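Local coordinates for protein sgbp-b (Bacteroides uniformis, PDB 7K44) that probably binds xyloglucan at the surface of the bacterial cell, as the glycan-binding product of a complex xyloglucan utilization locus, at residues F64-D69 against P75-V80; L164-V169 against T177-R182; A265-D270 against Y304-E309. All coordinates share one frame; numbering follows the deposited sequence.

Contact 1. Residues F64-D69 against P75-V80; sequences FTTAVD and PVSVEV
A classic beta bulge sets two successive residues, Ser-77 and Val-78, opposite Phe-64, whose carbonyl serves both amides. Phe-64 O takes Val-78 N at 3.1 Å over a nearly straight N-H...O path (169°), and Ser-77 N only weakly, at 121°. The antiparallel hydrogen-bonded pair is completed by Phe-64 N, which donates to Val-78 O at 2.8 Å; that same oxygen lies at the edge of the Phe-64 ring, in its plane.

Beyond the bulge, side-chain hydroxyls take over. With OG1 anti to the backbone N (chi1 -174°), Thr-65 delivers its proton to Pro-75 O, 2.7 Å from OG1, in the carbonyl plane and on a lone pair. Thr-65 OG1 also accepts from Ala-67 N at 3.2 Å, an ST turn, so the hydroxyl gives one bond across the contact and takes one from its own chain segment. Ser-77 OG reaches back to accept from Thr-66 N at 3.1 Å. An inverse gamma turn centred on Val-76 follows Pro-75, whose O meets Thr-65. On the apolar side, Val-80 CG2 approaches Phe-64 CE1 obliquely at 3.7 Å.

The pairing joins edge strand 78-80 to strand 59-65, whose other neighbour in the four-stranded sheet is strand 103-110. There Leu-106 packs against Phe-64, while Phe-119 of strand 114-120 meets its ring edge-to-face.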
ATOM      1  N   PHE A  64      31.764   9.014 -16.654  1.00 24.10           N
ATOM      2  CA  PHE A  64      30.771   9.912 -16.089  1.00 24.47           C
ATOM      3  C   PHE A  64      30.771  11.209 -16.885  1.00 24.08           C
ATOM      4  O   PHE A  64      31.827  11.685 -17.327  1.00 27.21           O
ATOM      5  CB  PHE A  64      31.110  10.228 -14.632  1.00 25.41           C
ATOM      6  CG  PHE A  64      31.079   9.028 -13.716  1.00 23.99           C
ATOM      7  CD1 PHE A  64      32.195   8.217 -13.570  1.00 23.47           C
ATOM      8  CD2 PHE A  64      29.939   8.726 -12.981  1.00 23.50           C
ATOM      9  CE1 PHE A  64      32.174   7.114 -12.707  1.00 23.44           C
ATOM     10  CE2 PHE A  64      29.910   7.627 -12.121  1.00 24.70           C
ATOM     11  CZ  PHE A  64      31.035   6.823 -11.992  1.00 23.06           C
ATOM     12  N   THR A  65      29.582  11.773 -17.067  1.00 24.96           N
ATOM     13  CA  THR A  65      29.404  13.004 -17.830  1.00 22.49           C
ATOM     14  C   THR A  65      28.473  13.939 -17.072  1.00 25.92           C
ATOM     15  O   THR A  65      27.573  13.501 -16.353  1.00 27.14           O
ATOM     16  CB  THR A  65      28.861  12.731 -19.241  1.00 25.12           C
ATOM     17  OG1 THR A  65      28.832  13.960 -19.989  1.00 26.30           O
ATOM     18  CG2 THR A  65      27.463  12.151 -19.216  1.00 25.20           C
ATOM     19  N   THR A  66      28.688  15.245 -17.242  1.00 28.11           N
ATOM     20  CA  THR A  66      27.729  16.202 -16.703  1.00 32.76           C
ATOM     21  C   THR A  66      26.436  16.234 -17.507  1.00 26.29           C
ATOM     22  O   THR A  66      25.412  16.698 -16.990  1.00 32.04           O
ATOM     23  CB  THR A  66      28.345  17.600 -16.659  1.00 34.16           C
ATOM     24  OG1 THR A  66      28.977  17.874 -17.912  1.00 33.11           O
ATOM     25  CG2 THR A  66      29.367  17.697 -15.537  1.00 33.76           C
ATOM     26  N   ALA A  67      26.456  15.751 -18.747  1.00 28.70           N
ATOM     27  CA  ALA A  67      25.257  15.721 -19.569  1.00 30.39           C
ATOM     28  C   ALA A  67      24.192  14.820 -18.954  1.00 39.92           C
ATOM     29  O   ALA A  67      24.487  13.789 -18.341  1.00 31.05           O
ATOM     30  CB  ALA A  67      25.585  15.215 -20.971  1.00 33.01           C
ATOM     31  N   VAL A  68      22.935  15.224 -19.142  1.00 33.34           N
ATOM     32  CA  VAL A  68      21.770  14.456 -18.728  1.00 39.86           C
ATOM     33  C   VAL A  68      20.815  14.353 -19.910  1.00 44.92           C
ATOM     34  O   VAL A  68      20.923  15.089 -20.894  1.00 52.79           O
ATOM     35  CB  VAL A  68      21.054  15.094 -17.522  1.00 40.87           C
ATOM     36  CG1 VAL A  68      21.963  15.102 -16.304  1.00 36.95           C
ATOM     37  CG2 VAL A  68      20.610  16.506 -17.866  1.00 44.96           C
ATOM     38  N   ASP A  69      19.886  13.403 -19.806  1.00 46.31           N
ATOM     39  CA  ASP A  69      18.763  13.263 -20.733  1.00 58.59           C
ATOM     40  C   ASP A  69      19.181  12.895 -22.154  1.00 60.36           C
ATOM     41  O   ASP A  69      18.609  11.975 -22.748  1.00 60.66           O
ATOM     42  CB  ASP A  69      17.880  14.517 -20.721  1.00 58.53           C
ATOM     43  N   PRO A  75      30.337  15.358 -22.882  1.00 29.55           N
ATOM     44  CA  PRO A  75      31.754  15.381 -22.516  1.00 32.83           C
ATOM     45  C   PRO A  75      32.128  14.185 -21.655  1.00 34.15           C
ATOM     46  O   PRO A  75      31.329  13.680 -20.861  1.00 29.79           O
ATOM     47  CB  PRO A  75      31.889  16.678 -21.715  1.00 30.24           C
ATOM     48  CG  PRO A  75      30.506  16.914 -21.166  1.00 29.87           C
ATOM     49  CD  PRO A  75      29.584  16.454 -22.249  1.00 32.39           C
ATOM     50  N   VAL A  76      33.368  13.735 -21.825  1.00 28.93           N
ATOM     51  CA  VAL A  76      33.968  12.726 -20.956  1.00 25.61           C
ATOM     52  C   VAL A  76      34.490  13.434 -19.713  1.00 30.03           C
ATOM     53  O   VAL A  76      35.680  13.756 -19.618  1.00 34.62           O
ATOM     54  CB  VAL A  76      35.085  11.962 -21.695  1.00 29.57           C
ATOM     55  CG1 VAL A  76      35.668  10.865 -20.809  1.00 30.89           C
ATOM     56  CG2 VAL A  76      34.547  11.352 -22.953  1.00 27.45           C
ATOM     57  N   SER A  77      33.600  13.695 -18.755  1.00 26.28           N
ATOM     58  CA  SER A  77      33.962  14.487 -17.583  1.00 26.26           C
ATOM     59  C   SER A  77      34.938  13.742 -16.675  1.00 29.81           C
ATOM     60  O   SER A  77      35.941  14.310 -16.224  1.00 31.03           O
ATOM     61  CB  SER A  77      32.707  14.910 -16.816  1.00 30.42           C
ATOM     62  OG  SER A  77      31.757  15.535 -17.674  1.00 29.65           O
ATOM     63  N   VAL A  78      34.645  12.482 -16.364  1.00 27.31           N
ATOM     64  CA  VAL A  78      35.538  11.626 -15.583  1.00 27.90           C
ATOM     65  C   VAL A  78      35.491  10.244 -16.221  1.00 28.09           C
ATOM     66  O   VAL A  78      34.465   9.559 -16.142  1.00 27.58           O
ATOM     67  CB  VAL A  78      35.137  11.535 -14.101  1.00 33.79           C
ATOM     68  CG1 VAL A  78      36.312  11.041 -13.273  1.00 36.20           C
ATOM     69  CG2 VAL A  78      34.639  12.865 -13.577  1.00 38.35           C
ATOM     70  N   GLU A  79      36.596   9.823 -16.837  1.00 26.47           N
ATOM     71  CA  GLU A  79      36.627   8.522 -17.480  1.00 25.74           C
ATOM     72  C   GLU A  79      36.958   7.430 -16.464  1.00 26.61           C
ATOM     73  O   GLU A  79      37.690   7.650 -15.495  1.00 28.77           O
ATOM     74  CB  GLU A  79      37.654   8.487 -18.614  1.00 27.72           C
ATOM     75  CG  GLU A  79      37.614   7.184 -19.392  1.00 28.00           C
ATOM     76  CD  GLU A  79      38.442   7.184 -20.659  1.00 33.39           C
ATOM     77  OE1 GLU A  79      39.297   8.082 -20.825  1.00 31.12           O
ATOM     78  OE2 GLU A  79      38.237   6.261 -21.478  1.00 33.81           O
ATOM     79  N   VAL A  80      36.394   6.251 -16.693  1.00 25.37           N
ATOM     80  CA  VAL A  80      36.749   5.037 -15.968  1.00 23.91           C
ATOM     81  C   VAL A  80      37.642   4.220 -16.896  1.00 25.65           C
ATOM     82  O   VAL A  80      37.176   3.676 -17.905  1.00 27.71           O
ATOM     83  CB  VAL A  80      35.491   4.259 -15.561  1.00 23.36           C
ATOM     84  CG1 VAL A  80      35.874   2.965 -14.854  1.00 26.35           C
ATOM     85  CG2 VAL A  80      34.598   5.113 -14.666  1.00 26.97           C
TER

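Contact 2. Residues L164-V169 against T177-R182; sequences LSTVTV and TFTMPR
Phe-178 meets Val-167 through its CB, 3.9 Å from Val-167 CG2, and not through its flat ring. In this hairpin of the IPT/TIG domain, formed by strands 168-169 and 175-179, the ring leads away from 164-169 into the domain interior, where Val-142, Met-157 and Val-162 pack against the side chain; CG stands between the backbone N and the carbonyl carbon (chi1 64°), which turns the ring off the hairpin.

Two backbone bonds, Thr-177 N to Thr-168 O at 2.9 Å and Thr-168 N to Thr-177 O at 3.0 Å, make Thr-168 and Thr-177 an antiparallel hydrogen-bonded pair. Their side chains run alongside each other on one face of the hairpin, with Thr-177 OG1 3.6 Å from Thr-168 CB. Strand 168-169 is the outermost of its sheet; beyond 175-179 comes strand 141-147, where Thr-141 and Thr-143 touch Thr-177.

Ahead of the strand, a 3-10 turn at 164-166 replaces the ladder by a side-chain bond. Thr-179 N points almost straight (173°) at Thr-166 OG1, 3.1 Å away. The hydroxyl in turn bonds to Asp-163 O, a link that fixes its rotation. The Thr-166 and Thr-179 side chains meet crosswise, Thr-179 OG1 lying 3.4 Å from Thr-166 CB. Between this bond and the ladder, Val-167 CA makes a CA-H...O contact of 3.2 Å with Thr-177 O.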
ATOM      1  N   LEU A 164      13.195  -6.912  10.326  1.00 29.14           N
ATOM      2  CA  LEU A 164      13.755  -6.686   8.998  1.00 31.49           C
ATOM      3  C   LEU A 164      13.972  -7.977   8.215  1.00 25.29           C
ATOM      4  O   LEU A 164      14.098  -7.923   6.989  1.00 27.42           O
ATOM      5  CB  LEU A 164      15.041  -5.852   9.066  1.00 31.28           C
ATOM      6  CG  LEU A 164      14.877  -4.391   9.510  1.00 33.21           C
ATOM      7  CD1 LEU A 164      16.222  -3.677   9.505  1.00 35.76           C
ATOM      8  CD2 LEU A 164      13.861  -3.647   8.648  1.00 32.90           C
ATOM      9  N   SER A 165      13.970  -9.133   8.883  1.00 29.26           N
ATOM     10  CA  SER A 165      14.041 -10.397   8.159  1.00 34.94           C
ATOM     11  C   SER A 165      12.797 -10.652   7.312  1.00 38.23           C
ATOM     12  O   SER A 165      12.839 -11.491   6.404  1.00 35.26           O
ATOM     13  CB  SER A 165      14.290 -11.554   9.129  1.00 35.67           C
ATOM     14  OG  SER A 165      13.128 -11.863   9.877  1.00 46.27           O
ATOM     15  N   THR A 166      11.701  -9.940   7.572  1.00 31.71           N
ATOM     16  CA  THR A 166      10.484 -10.072   6.779  1.00 30.94           C
ATOM     17  C   THR A 166      10.404  -9.079   5.628  1.00 32.23           C
ATOM     18  O   THR A 166       9.444  -9.129   4.856  1.00 29.81           O
ATOM     19  CB  THR A 166       9.242  -9.911   7.666  1.00 29.33           C
ATOM     20  OG1 THR A 166       9.040  -8.518   7.944  1.00 28.32           O
ATOM     21  CG2 THR A 166       9.400 -10.680   8.971  1.00 29.64           C
ATOM     22  N   VAL A 167      11.384  -8.186   5.483  1.00 27.64           N
ATOM     23  CA  VAL A 167      11.338  -7.131   4.475  1.00 29.84           C
ATOM     24  C   VAL A 167      11.908  -7.630   3.156  1.00 33.14           C
ATOM     25  O   VAL A 167      12.970  -8.263   3.116  1.00 33.43           O
ATOM     26  CB  VAL A 167      12.087  -5.876   4.959  1.00 29.72           C
ATOM     27  CG1 VAL A 167      12.020  -4.787   3.903  1.00 29.94           C
ATOM     28  CG2 VAL A 167      11.495  -5.376   6.261  1.00 30.75           C
ATOM     29  N   THR A 168      11.203  -7.323   2.071  1.00 27.96           N
ATOM     30  CA  THR A 168      11.678  -7.531   0.708  1.00 32.39           C
ATOM     31  C   THR A 168      11.574  -6.202  -0.027  1.00 32.86           C
ATOM     32  O   THR A 168      10.549  -5.527   0.070  1.00 30.34           O
ATOM     33  CB  THR A 168      10.805  -8.577   0.010  1.00 33.88           C
ATOM     34  OG1 THR A 168      10.763  -9.768   0.806  1.00 39.86           O
ATOM     35  CG2 THR A 168      11.361  -8.903  -1.370  1.00 44.51           C
ATOM     36  N   VAL A 169      12.625  -5.809  -0.747  1.00 31.85           N
ATOM     37  CA  VAL A 169      12.647  -4.543  -1.475  1.00 32.83           C
ATOM     38  C   VAL A 169      12.884  -4.829  -2.952  1.00 31.68           C
ATOM     39  O   VAL A 169      13.744  -5.646  -3.300  1.00 34.66           O
ATOM     40  CB  VAL A 169      13.720  -3.583  -0.925  1.00 28.26           C
ATOM     41  CG1 VAL A 169      13.757  -2.291  -1.738  1.00 29.77           C
ATOM     42  CG2 VAL A 169      13.475  -3.285   0.534  1.00 31.88           C
ATOM     43  N   THR A 177       7.828  -4.903   0.810  1.00 26.28           N
ATOM     44  CA  THR A 177       6.842  -5.588   1.630  1.00 25.73           C
ATOM     45  C   THR A 177       7.466  -5.934   2.971  1.00 26.23           C
ATOM     46  O   THR A 177       8.682  -6.099   3.085  1.00 27.48           O
ATOM     47  CB  THR A 177       6.316  -6.870   0.967  1.00 29.24           C
ATOM     48  OG1 THR A 177       7.401  -7.777   0.757  1.00 31.78           O
ATOM     49  CG2 THR A 177       5.670  -6.558  -0.351  1.00 27.32           C
ATOM     50  N   PHE A 178       6.621  -6.035   3.993  1.00 25.30           N
ATOM     51  CA  PHE A 178       7.051  -6.488   5.307  1.00 26.22           C
ATOM     52  C   PHE A 178       5.870  -7.141   6.007  1.00 25.03           C
ATOM     53  O   PHE A 178       4.718  -6.995   5.592  1.00 27.86           O
ATOM     54  CB  PHE A 178       7.644  -5.350   6.161  1.00 26.58           C
ATOM     55  CG  PHE A 178       6.661  -4.255   6.517  1.00 24.08           C
ATOM     56  CD1 PHE A 178       5.901  -4.339   7.675  1.00 23.81           C
ATOM     57  CD2 PHE A 178       6.522  -3.125   5.708  1.00 24.08           C
ATOM     58  CE1 PHE A 178       4.996  -3.329   8.017  1.00 25.12           C
ATOM     59  CE2 PHE A 178       5.629  -2.104   6.047  1.00 23.44           C
ATOM     60  CZ  PHE A 178       4.863  -2.213   7.207  1.00 23.02           C
ATOM     61  N   THR A 179       6.167  -7.871   7.077  1.00 24.51           N
ATOM     62  CA  THR A 179       5.130  -8.469   7.904  1.00 24.44           C
ATOM     63  C   THR A 179       4.740  -7.492   9.001  1.00 24.79           C
ATOM     64  O   THR A 179       5.602  -6.959   9.709  1.00 27.54           O
ATOM     65  CB  THR A 179       5.617  -9.780   8.519  1.00 27.89           C
ATOM     66  OG1 THR A 179       5.968 -10.685   7.463  1.00 29.39           O
ATOM     67  CG2 THR A 179       4.527 -10.393   9.409  1.00 27.38           C
ATOM     68  N   MET A 180       3.450  -7.252   9.132  1.00 23.72           N
ATOM     69  CA  MET A 180       2.985  -6.318  10.133  1.00 25.04           C
ATOM     70  C   MET A 180       3.278  -6.875  11.521  1.00 26.16           C
ATOM     71  O   MET A 180       2.876  -8.007  11.830  1.00 26.37           O
ATOM     72  CB  MET A 180       1.481  -6.101   9.967  1.00 25.66           C
ATOM     73  CG  MET A 180       0.862  -5.217  11.023  1.00 24.26           C
ATOM     74  SD  MET A 180       1.420  -3.514  10.838  1.00 26.64           S
ATOM     75  CE  MET A 180       0.743  -2.852  12.354  1.00 31.25           C
ATOM     76  N   PRO A 181       3.963  -6.127  12.374  1.00 25.66           N
ATOM     77  CA  PRO A 181       4.234  -6.605  13.735  1.00 29.17           C
ATOM     78  C   PRO A 181       3.038  -6.411  14.655  1.00 32.49           C
ATOM     79  O   PRO A 181       1.933  -6.105  14.194  1.00 28.65           O
ATOM     80  CB  PRO A 181       5.411  -5.726  14.172  1.00 30.85           C
ATOM     81  CG  PRO A 181       5.198  -4.443  13.429  1.00 29.20           C
ATOM     82  CD  PRO A 181       4.603  -4.825  12.100  1.00 26.80           C
ATOM     83  N   ARG A 182       3.251  -6.592  15.960  1.00 30.18           N
ATOM     84  CA  ARG A 182       2.226  -6.277  16.946  1.00 27.29           C
ATOM     85  C   ARG A 182       1.712  -4.860  16.728  1.00 31.22           C
ATOM     86  O   ARG A 182       2.481  -3.948  16.422  1.00 31.94           O
ATOM     87  CB  ARG A 182       2.826  -6.379  18.349  1.00 39.31           C
ATOM     88  CG  ARG A 182       1.795  -6.387  19.458  1.00 49.73           C
ATOM     89  CD  ARG A 182       2.331  -7.115  20.675  1.00 59.23           C
ATOM     90  NE  ARG A 182       3.024  -6.199  21.577  1.00 62.97           N
ATOM     91  CZ  ARG A 182       4.344  -6.039  21.613  1.00 67.76           C
ATOM     92  NH1 ARG A 182       5.122  -6.734  20.791  1.00 66.58           N
ATOM     93  NH2 ARG A 182       4.888  -5.183  22.469  1.00 61.87           N
TER

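Contact 3. Residues A265-D270 against Y304-E309; sequences AVWGID and YLKGNE
A type I' turn from Leu-305 to Asn-308, at the end of strand 300-305 in the xyloglucan-binding domain, packs against the indole of Trp-267, which stands in the loop after strand 255-264. Both strands flank 357-364 in one five-stranded sheet, so the contact joins them beyond the end of their common neighbour. The turn is closed by Asn-308 N bonding to Leu-305 O at 3.0 Å.

Lys-306 lays its extended chain past Trp-267, the two side chains running in opposite directions. Its CE sits over the five-membered ring, 3.9 Å from the centroid and 26° off the normal, a CH-pi contact whose closest atom is Trp-267 CD1 at 3.6 Å from CE. Ala-265 CB covers the opposite face near the rim. At the far end of the indole, Trp-267 CH2 meets Leu-305 CD2 at 3.9 Å, in an oblique crossing. With CG anti to the carbonyl carbon (chi1 -56°), the indole is turned toward the turn, and its NE1 bonds to Asp-356 O.

Replacing the indole of Trp-267 by the methyl of an alanine is likely to leave Lys-306 CE without its aromatic floor, open a gap beside Leu-305 and remove the N-H that bonds to Asp-356 O.

The ammonium itself goes beyond the indole: Lys-306 NZ bonds to Phe-350 O and Arg-353 O, by the C-terminal end of helix 347-352, and forms a cation-pi pair with the Phe-350 ring. Methylene on indole and charge on helix-end carbonyls thus divide the lysine between an apolar and a polar role, and the helix end probably stabilises its positive charge.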
ATOM      1  N   ALA A 265     -22.848   0.823  15.652  1.00 19.91           N
ATOM      2  CA  ALA A 265     -21.529   1.434  15.681  1.00 20.95           C
ATOM      3  C   ALA A 265     -21.470   2.484  16.784  1.00 22.53           C
ATOM      4  O   ALA A 265     -22.504   2.947  17.286  1.00 21.75           O
ATOM      5  CB  ALA A 265     -21.204   2.071  14.324  1.00 18.73           C
ATOM      6  N   VAL A 266     -20.252   2.837  17.181  1.00 20.44           N
ATOM      7  CA  VAL A 266     -20.010   3.841  18.210  1.00 22.45           C
ATOM      8  C   VAL A 266     -19.386   5.043  17.516  1.00 23.86           C
ATOM      9  O   VAL A 266     -18.203   5.025  17.159  1.00 22.35           O
ATOM     10  CB  VAL A 266     -19.114   3.310  19.329  1.00 27.78           C
ATOM     11  CG1 VAL A 266     -18.821   4.417  20.335  1.00 31.20           C
ATOM     12  CG2 VAL A 266     -19.768   2.129  19.995  1.00 26.93           C
ATOM     13  N   TRP A 267     -20.167   6.100  17.334  1.00 22.65           N
ATOM     14  CA  TRP A 267     -19.726   7.213  16.503  1.00 23.45           C
ATOM     15  C   TRP A 267     -19.024   8.319  17.281  1.00 24.52           C
ATOM     16  O   TRP A 267     -18.547   9.279  16.666  1.00 25.28           O
ATOM     17  CB  TRP A 267     -20.904   7.780  15.705  1.00 24.71           C
ATOM     18  CG  TRP A 267     -21.605   6.743  14.868  1.00 20.81           C
ATOM     19  CD1 TRP A 267     -22.739   6.054  15.198  1.00 24.53           C
ATOM     20  CD2 TRP A 267     -21.202   6.267  13.574  1.00 19.99           C
ATOM     21  NE1 TRP A 267     -23.066   5.178  14.191  1.00 22.80           N
ATOM     22  CE2 TRP A 267     -22.148   5.297  13.177  1.00 21.21           C
ATOM     23  CE3 TRP A 267     -20.132   6.561  12.720  1.00 21.01           C
ATOM     24  CZ2 TRP A 267     -22.066   4.631  11.961  1.00 20.67           C
ATOM     25  CZ3 TRP A 267     -20.048   5.901  11.500  1.00 22.74           C
ATOM     26  CH2 TRP A 267     -21.013   4.936  11.136  1.00 21.44           C
ATOM     27  N   GLY A 268     -18.914   8.201  18.600  1.00 25.92           N
ATOM     28  CA  GLY A 268     -18.352   9.269  19.404  1.00 28.46           C
ATOM     29  C   GLY A 268     -16.838   9.313  19.438  1.00 26.09           C
ATOM     30  O   GLY A 268     -16.231   9.168  20.504  1.00 27.87           O
ATOM     31  N   ILE A 269     -16.214   9.522  18.279  1.00 26.06           N
ATOM     32  CA  ILE A 269     -14.759   9.568  18.206  1.00 25.58           C
ATOM     33  C   ILE A 269     -14.233  10.769  18.987  1.00 25.15           C
ATOM     34  O   ILE A 269     -14.789  11.873  18.919  1.00 27.37           O
ATOM     35  CB  ILE A 269     -14.324   9.613  16.731  1.00 23.04           C
ATOM     36  CG1 ILE A 269     -14.662   8.290  16.029  1.00 24.29           C
ATOM     37  CG2 ILE A 269     -12.827   9.917  16.606  1.00 24.68           C
ATOM     38  CD1 ILE A 269     -14.625   8.371  14.513  1.00 22.33           C
ATOM     39  N   ASP A 270     -13.166  10.546  19.753  1.00 26.53           N
ATOM     40  CA  ASP A 270     -12.477  11.612  20.478  1.00 25.87           C
ATOM     41  C   ASP A 270     -12.181  12.776  19.541  1.00 29.80           C
ATOM     42  O   ASP A 270     -11.616  12.586  18.461  1.00 28.31           O
ATOM     43  CB  ASP A 270     -11.169  11.023  21.028  1.00 33.12           C
ATOM     44  CG  ASP A 270     -10.347  12.015  21.841  1.00 39.59           C
ATOM     45  OD1 ASP A 270     -10.659  13.224  21.866  1.00 36.62           O
ATOM     46  OD2 ASP A 270      -9.362  11.559  22.468  1.00 42.49           O
ATOM     47  N   TYR A 304     -25.398   1.650   4.236  1.00 19.45           N
ATOM     48  CA  TYR A 304     -26.120   2.823   4.704  1.00 19.11           C
ATOM     49  C   TYR A 304     -25.921   2.973   6.209  1.00 19.95           C
ATOM     50  O   TYR A 304     -25.709   1.988   6.928  1.00 19.62           O
ATOM     51  CB  TYR A 304     -27.605   2.819   4.271  1.00 19.79           C
ATOM     52  CG  TYR A 304     -28.437   1.698   4.835  1.00 21.99           C
ATOM     53  CD1 TYR A 304     -28.531   0.477   4.177  1.00 19.85           C
ATOM     54  CD2 TYR A 304     -29.134   1.871   6.015  1.00 23.81           C
ATOM     55  CE1 TYR A 304     -29.306  -0.563   4.716  1.00 22.54           C
ATOM     56  CE2 TYR A 304     -29.900   0.844   6.558  1.00 22.12           C
ATOM     57  CZ  TYR A 304     -29.981  -0.358   5.899  1.00 22.93           C
ATOM     58  OH  TYR A 304     -30.735  -1.367   6.449  1.00 22.64           O
ATOM     59  N   LEU A 305     -25.956   4.223   6.672  1.00 20.25           N
ATOM     60  CA  LEU A 305     -25.624   4.573   8.045  1.00 19.12           C
ATOM     61  C   LEU A 305     -26.815   5.232   8.728  1.00 21.73           C
ATOM     62  O   LEU A 305     -27.527   6.043   8.119  1.00 22.44           O
ATOM     63  CB  LEU A 305     -24.435   5.532   8.101  1.00 19.52           C
ATOM     64  CG  LEU A 305     -23.209   5.097   7.302  1.00 17.89           C
ATOM     65  CD1 LEU A 305     -22.088   6.116   7.462  1.00 21.57           C
ATOM     66  CD2 LEU A 305     -22.741   3.743   7.797  1.00 20.18           C
ATOM     67  N   LYS A 306     -27.005   4.881  10.000  1.00 21.15           N
ATOM     68  CA  LYS A 306     -28.064   5.446  10.846  1.00 20.30           C
ATOM     69  C   LYS A 306     -29.444   5.335  10.205  1.00 24.81           C
ATOM     70  O   LYS A 306     -30.318   6.185  10.409  1.00 27.37           O
ATOM     71  CB  LYS A 306     -27.727   6.872  11.300  1.00 21.25           C
ATOM     72  CG  LYS A 306     -26.564   6.916  12.279  1.00 22.45           C
ATOM     73  CD  LYS A 306     -26.315   8.313  12.829  1.00 25.10           C
ATOM     74  CE  LYS A 306     -25.284   8.291  13.936  1.00 25.32           C
ATOM     75  NZ  LYS A 306     -25.276   9.578  14.691  1.00 25.08           N
ATOM     76  N   GLY A 307     -29.662   4.256   9.453  1.00 22.51           N
ATOM     77  CA  GLY A 307     -30.968   4.004   8.874  1.00 22.41           C
ATOM     78  C   GLY A 307     -31.308   4.856   7.683  1.00 23.82           C
ATOM     79  O   GLY A 307     -32.444   4.797   7.209  1.00 27.83           O
ATOM     80  N   ASN A 308     -30.353   5.638   7.168  1.00 23.99           N
ATOM     81  CA  ASN A 308     -30.630   6.572   6.076  1.00 23.35           C
ATOM     82  C   ASN A 308     -30.462   5.841   4.744  1.00 25.25           C
ATOM     83  O   ASN A 308     -29.498   6.026   3.997  1.00 24.20           O
ATOM     84  CB  ASN A 308     -29.740   7.806   6.193  1.00 25.00           C
ATOM     85  CG  ASN A 308     -30.168   8.918   5.264  1.00 33.50           C
ATOM     86  OD1 ASN A 308     -31.076   8.739   4.456  1.00 31.03           O
ATOM     87  ND2 ASN A 308     -29.513  10.073   5.369  1.00 31.55           N
ATOM     88  N   GLU A 309     -31.438   4.970   4.466  1.00 24.86           N
ATOM     89  CA  GLU A 309     -31.439   4.244   3.204  1.00 27.70           C
ATOM     90  C   GLU A 309     -31.558   5.183   2.014  1.00 27.15           C
ATOM     91  O   GLU A 309     -31.059   4.866   0.928  1.00 25.19           O
ATOM     92  CB  GLU A 309     -32.553   3.198   3.187  1.00 26.55           C
ATOM     93  CG  GLU A 309     -32.416   2.165   4.279  1.00 28.08           C
ATOM     94  CD  GLU A 309     -33.407   1.032   4.125  1.00 29.73           C
ATOM     95  OE1 GLU A 309     -33.439   0.424   3.036  1.00 33.13           O
ATOM     96  OE2 GLU A 309     -34.154   0.758   5.092  1.00 37.63           O
TER

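How the contacts relate
From the N terminus the contacts follow in series, none enclosing or crossing another. Contact 1 closes a short loop between neighbouring strands of what appears to be a first beta-sandwich module. Contact 2 closes a hairpin connection on the edge of the IPT/TIG domain, whose two sheets repeat the strand orders of that module. Contact 3 spans 33 residues and joins, in the xyloglucan-binding domain, the loop after strand 255-264 to the end of strand 300-305 and its turn. Each stays within its own module: centres of contacts 1 and 2 lie about 39 Å apart, those of 2 and 3 about 35 Å, and those of 1 and 3, on opposite sides of the chain's centre, about 62 Å.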